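Local coordinates for protein 30-kDa cleavage and polyadenylation specificity factor 30 (Arabidopsis thaliana, PDB 5ZUU) that binds m6A-modified RNA through its YTH domain and, within the CPSF complex, takes part in pre-mRNA 3'-end formation and poly(A) site selection, at residues S24-R27 with E28-E31; S114-K117 with T118-L121. All coordinates share one frame; numbering follows the deposited sequence.

In the fold
From the N terminus, the chain first runs through strand 17-24 of the mixed sheet at the heart of the YTH domain; contact 1 then closes the short turn that leads directly into helix 27-36. Much later, where strand 103-114 ends, contact 2 folds the chain into a compact loop that carries it on to strand 122-123. The two follow in series, neither nested nor crossing, with centres about 21 Å apart. Contact 1 is joined to strand 103-114 by a salt bridge from Arg27 to Glu112, while contact 2 leans on helix 142-154 through Thr118. Residues of both pack against modified parts of the bound ligand, probably belonging to the m6A RNA.

Contact 1. Residues S24-R27 with E28-E31; sequences SNNR and ENFE
Asn26 caps the helix by taking the backbone N-H of Asn29 on its side-chain oxygen: OD1 lies 2.7 Å from Asn29 N, and the bond is close to straight (165°). The CG of Asn26 stands between its own backbone N and carbonyl carbon (chi1 62°), which turns OD1 toward the N-H groups at the start of the helix. A backbone bond follows, Glu31 N to Arg27 O at 2.8 Å, the i to i+4 pattern of the helix. Ser24 OG donates to Asn26 O over 2.8 Å, in the carbonyl plane and on a lone pair, a second tie on the residue at the N-cap. This is a classical N-cap, set where strand 17-24 passes into helix 27-36 of the YTH domain, beside the bound RNA; Asn25 makes a weak hydrogen bond to what is probably the modified nucleotide. With an alanine at Asn26, the N-H of Asn29 would probably be left without its acceptor and the first helical turn would be free to fray.

Among the charged groups, Arg27 and Glu31 meet through water rather than directly. The water sits at the edge of the guanidinium, in its plane, 2.6 Å from Arg27 NH1, and donates to Glu31 OE2 over 2.9 Å; the same NH1 forms a salt bridge with Glu112. Two close carbon-oxygen approaches complete the contact. The CB of Phe30 rests 3.5 Å from Arg27 O, and the bent side chain of Glu28 folds back until its OE2 is 3.5 Å from Asn26 CB.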
loop_
_atom_site.group_PDB
_atom_site.type_symbol
_atom_site.label_atom_id
_atom_site.label_comp_id
_atom_site.label_asym_id
_atom_site.label_seq_id
_atom_site.Cartn_x
_atom_site.Cartn_y
_atom_site.Cartn_z
ATOM N N SER A 24 -7.619 1.802 5.434
ATOM C CA SER A 24 -7.959 3.186 5.867
ATOM C C SER A 24 -9.461 3.366 6.046
ATOM O O SER A 24 -10.263 2.816 5.284
ATOM C CB SER A 24 -7.477 4.194 4.846
ATOM O OG SER A 24 -7.670 5.505 5.320
ATOM N N ASN A 25 -9.823 4.104 7.089
ATOM C CA ASN A 25 -11.206 4.426 7.427
ATOM C C ASN A 25 -11.770 5.371 6.439
ATOM O O ASN A 25 -12.968 5.505 6.415
ATOM C CB ASN A 25 -11.302 5.237 8.735
ATOM C CG ASN A 25 -11.245 4.401 9.964
ATOM O OD1 ASN A 25 -11.540 3.196 9.949
ATOM N ND2 ASN A 25 -10.855 5.023 11.052
ATOM N N ASN A 26 -10.925 6.123 5.709
ATOM C CA ASN A 26 -11.407 7.143 4.796
ATOM C C ASN A 26 -10.493 7.308 3.568
ATOM O O ASN A 26 -9.316 6.937 3.626
ATOM C CB ASN A 26 -11.546 8.479 5.590
ATOM C CG ASN A 26 -10.210 8.968 6.155
ATOM O OD1 ASN A 26 -9.276 9.212 5.417
ATOM N ND2 ASN A 26 -10.107 9.074 7.487
ATOM N N ARG A 27 -11.023 7.855 2.466
ATOM C CA ARG A 27 -10.195 8.156 1.283
ATOM C C ARG A 27 -9.257 9.313 1.525
ATOM O O ARG A 27 -8.155 9.395 0.954
ATOM C CB ARG A 27 -11.010 8.517 0.069
ATOM C CG ARG A 27 -11.779 7.365 -0.473
ATOM C CD ARG A 27 -12.238 7.635 -1.912
ATOM N NE ARG A 27 -12.973 6.464 -2.355
ATOM C CZ ARG A 27 -12.519 5.485 -3.135
ATOM N NH1 ARG A 27 -11.326 5.511 -3.692
ATOM N NH2 ARG A 27 -13.342 4.479 -3.410
ATOM N N GLU A 28 -9.666 10.229 2.369
ATOM C CA GLU A 28 -8.842 11.435 2.521
ATOM C C GLU A 28 -7.447 11.028 2.887
ATOM O O GLU A 28 -6.529 11.555 2.297
ATOM C CB GLU A 28 -9.389 12.421 3.542
ATOM C CG GLU A 28 -10.762 12.979 3.186
ATOM C CD GLU A 28 -11.939 12.143 3.717
ATOM O OE1 GLU A 28 -12.669 12.618 4.632
ATOM O OE2 GLU A 28 -12.145 11.009 3.221
ATOM N N ASN A 29 -7.245 10.122 3.846
ATOM C CA ASN A 29 -5.871 9.746 4.246
ATOM C C ASN A 29 -5.089 9.035 3.143
ATOM O O ASN A 29 -3.957 9.245 2.959
ATOM C CB ASN A 29 -5.852 8.950 5.545
ATOM C CG ASN A 29 -6.250 9.789 6.761
ATOM O OD1 ASN A 29 -6.482 9.273 7.836
ATOM N ND2 ASN A 29 -6.326 11.054 6.573
ATOM N N PHE A 30 -5.771 8.156 2.464
ATOM C CA PHE A 30 -5.192 7.465 1.342
ATOM C C PHE A 30 -4.689 8.462 0.277
ATOM O O PHE A 30 -3.588 8.346 -0.256
ATOM C CB PHE A 30 -6.244 6.496 0.790
ATOM C CG PHE A 30 -5.962 6.035 -0.602
ATOM C CD1 PHE A 30 -4.783 5.379 -0.883
ATOM C CD2 PHE A 30 -6.892 6.290 -1.657
ATOM C CE1 PHE A 30 -4.529 4.936 -2.174
ATOM C CE2 PHE A 30 -6.648 5.842 -2.927
ATOM C CZ PHE A 30 -5.441 5.178 -3.186
ATOM N N GLU A 31 -5.532 9.436 -0.026
ATOM C CA GLU A 31 -5.138 10.519 -0.989
ATOM C C GLU A 31 -3.999 11.381 -0.542
ATOM O O GLU A 31 -3.100 11.639 -1.302
ATOM C CB GLU A 31 -6.343 11.332 -1.408
ATOM C CG GLU A 31 -7.216 10.447 -2.272
ATOM C CD GLU A 31 -8.496 11.080 -2.710
ATOM O OE1 GLU A 31 -8.586 12.316 -2.664
ATOM O OE2 GLU A 31 -9.395 10.311 -3.125
HETATM O O HOH W 1 -9.726 7.516 -3.738
#

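Contact 2. Residues S114-K117 with T118-L121; sequences SFHK and TRNL
The guanidinium of Arg119 lies flat on the imidazole of His116, joining the 3-10 segment at 116-117 to the type I beta turn from Thr118 to Leu121. An ST turn opens the bend, with Ser114 OG accepting from His116 N. The arginine CG takes the position between backbone N and carbonyl carbon (chi1 70°), which sends the chain back along His116: CB touches His116 O, CG comes to 3.0 Å from that oxygen, and CD stays beside it and 3.6 Å from ND1 of the ring. NE and CZ continue over CE1, and the stacked groups have centres 3.7 Å apart and planes only 2° from parallel. NH1, above the ring centre, donates to His116 O (2.9 Å), which lies in the guanidinium plane, while NH1 stands well above the His116 carbonyl plane. That oxygen is gripped again by Arg119 N, from the opposite face.

Thr118, buried against Leu148 and Leu151 of helix 142-154, holds Phe115 O twice from one face, its OG1 and backbone N each 3.0 Å away, OG1 close to the carbonyl plane and N well above it. One water donates both to Lys117 O and, over 2.8 Å, to Asn120 OD1.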
loop_
_atom_site.group_PDB
_atom_site.type_symbol
_atom_site.label_atom_id
_atom_site.label_comp_id
_atom_site.label_asym_id
_atom_site.label_seq_id
_atom_site.Cartn_x
_atom_site.Cartn_y
_atom_site.Cartn_z
ATOM N N SER A 114 -11.871 -4.236 -7.814
ATOM C CA SER A 114 -13.061 -4.743 -7.143
ATOM C C SER A 114 -12.815 -6.066 -6.430
ATOM O O SER A 114 -12.105 -6.932 -6.939
ATOM C CB SER A 114 -14.150 -4.973 -8.215
ATOM O OG SER A 114 -15.198 -5.708 -7.658
ATOM N N PHE A 115 -13.421 -6.217 -5.263
ATOM C CA PHE A 115 -13.368 -7.446 -4.462
ATOM C C PHE A 115 -13.993 -8.644 -5.217
ATOM O O PHE A 115 -13.607 -9.795 -4.995
ATOM C CB PHE A 115 -14.105 -7.290 -3.091
ATOM C CG PHE A 115 -13.435 -6.367 -2.070
ATOM C CD1 PHE A 115 -12.115 -5.990 -2.144
ATOM C CD2 PHE A 115 -14.173 -5.902 -0.950
ATOM C CE1 PHE A 115 -11.548 -5.140 -1.200
ATOM C CE2 PHE A 115 -13.581 -5.060 -0.006
ATOM C CZ PHE A 115 -12.268 -4.705 -0.129
ATOM N N HIS A 116 -14.982 -8.366 -6.057
ATOM C CA HIS A 116 -15.616 -9.393 -6.918
ATOM C C HIS A 116 -14.528 -10.112 -7.677
ATOM O O HIS A 116 -14.491 -11.377 -7.749
ATOM C CB HIS A 116 -16.622 -8.740 -7.883
ATOM C CG HIS A 116 -17.508 -9.734 -8.574
ATOM N ND1 HIS A 116 -18.239 -10.687 -7.874
ATOM C CD2 HIS A 116 -17.697 -9.995 -9.891
ATOM C CE1 HIS A 116 -18.868 -11.465 -8.747
ATOM N NE2 HIS A 116 -18.578 -11.046 -9.969
ATOM N N LYS A 117 -13.585 -9.322 -8.177
ATOM C CA LYS A 117 -12.483 -9.875 -8.954
ATOM C C LYS A 117 -11.438 -10.640 -8.178
ATOM O O LYS A 117 -10.691 -11.351 -8.788
ATOM C CB LYS A 117 -11.797 -8.802 -9.781
ATOM C CG LYS A 117 -12.690 -8.310 -10.878
ATOM C CD LYS A 117 -11.983 -7.151 -11.543
ATOM C CE LYS A 117 -12.853 -6.426 -12.549
ATOM N NZ LYS A 117 -12.136 -5.130 -12.793
ATOM N N THR A 118 -11.412 -10.520 -6.862
ATOM C CA THR A 118 -10.540 -11.268 -5.988
ATOM C C THR A 118 -11.223 -12.372 -5.249
ATOM O O THR A 118 -10.644 -12.931 -4.337
ATOM C CB THR A 118 -9.892 -10.357 -4.914
ATOM O OG1 THR A 118 -10.847 -10.017 -3.913
ATOM C CG2 THR A 118 -9.392 -9.116 -5.504
ATOM N N ARG A 119 -12.420 -12.739 -5.660
ATOM C CA ARG A 119 -13.286 -13.592 -4.833
ATOM C C ARG A 119 -12.836 -15.058 -4.816
ATOM O O ARG A 119 -13.268 -15.802 -3.960
ATOM C CB ARG A 119 -14.758 -13.484 -5.263
ATOM C CG ARG A 119 -15.129 -14.109 -6.634
ATOM C CD ARG A 119 -16.611 -13.773 -6.973
ATOM N NE ARG A 119 -17.080 -14.391 -8.201
ATOM C CZ ARG A 119 -16.743 -13.999 -9.434
ATOM N NH1 ARG A 119 -15.877 -12.993 -9.687
ATOM N NH2 ARG A 119 -17.256 -14.631 -10.458
ATOM N N ASN A 120 -11.973 -15.477 -5.737
ATOM C CA ASN A 120 -11.446 -16.847 -5.686
ATOM C C ASN A 120 -10.097 -16.935 -4.980
ATOM O O ASN A 120 -9.431 -17.976 -5.018
ATOM C CB ASN A 120 -11.464 -17.473 -7.075
ATOM C CG ASN A 120 -10.492 -16.817 -8.015
ATOM O OD1 ASN A 120 -10.127 -15.668 -7.761
ATOM N ND2 ASN A 120 -10.079 -17.520 -9.086
ATOM N N LEU A 121 -9.683 -15.864 -4.296
ATOM C CA LEU A 121 -8.384 -15.818 -3.662
ATOM C C LEU A 121 -8.583 -15.798 -2.181
ATOM O O LEU A 121 -9.187 -14.880 -1.658
ATOM C CB LEU A 121 -7.598 -14.552 -4.031
ATOM C CG LEU A 121 -6.443 -14.558 -4.951
ATOM C CD1 LEU A 121 -5.563 -13.306 -4.772
ATOM C CD2 LEU A 121 -5.603 -15.777 -4.668
HETATM O O HOH W 2 -8.629 -13.472 -8.522
#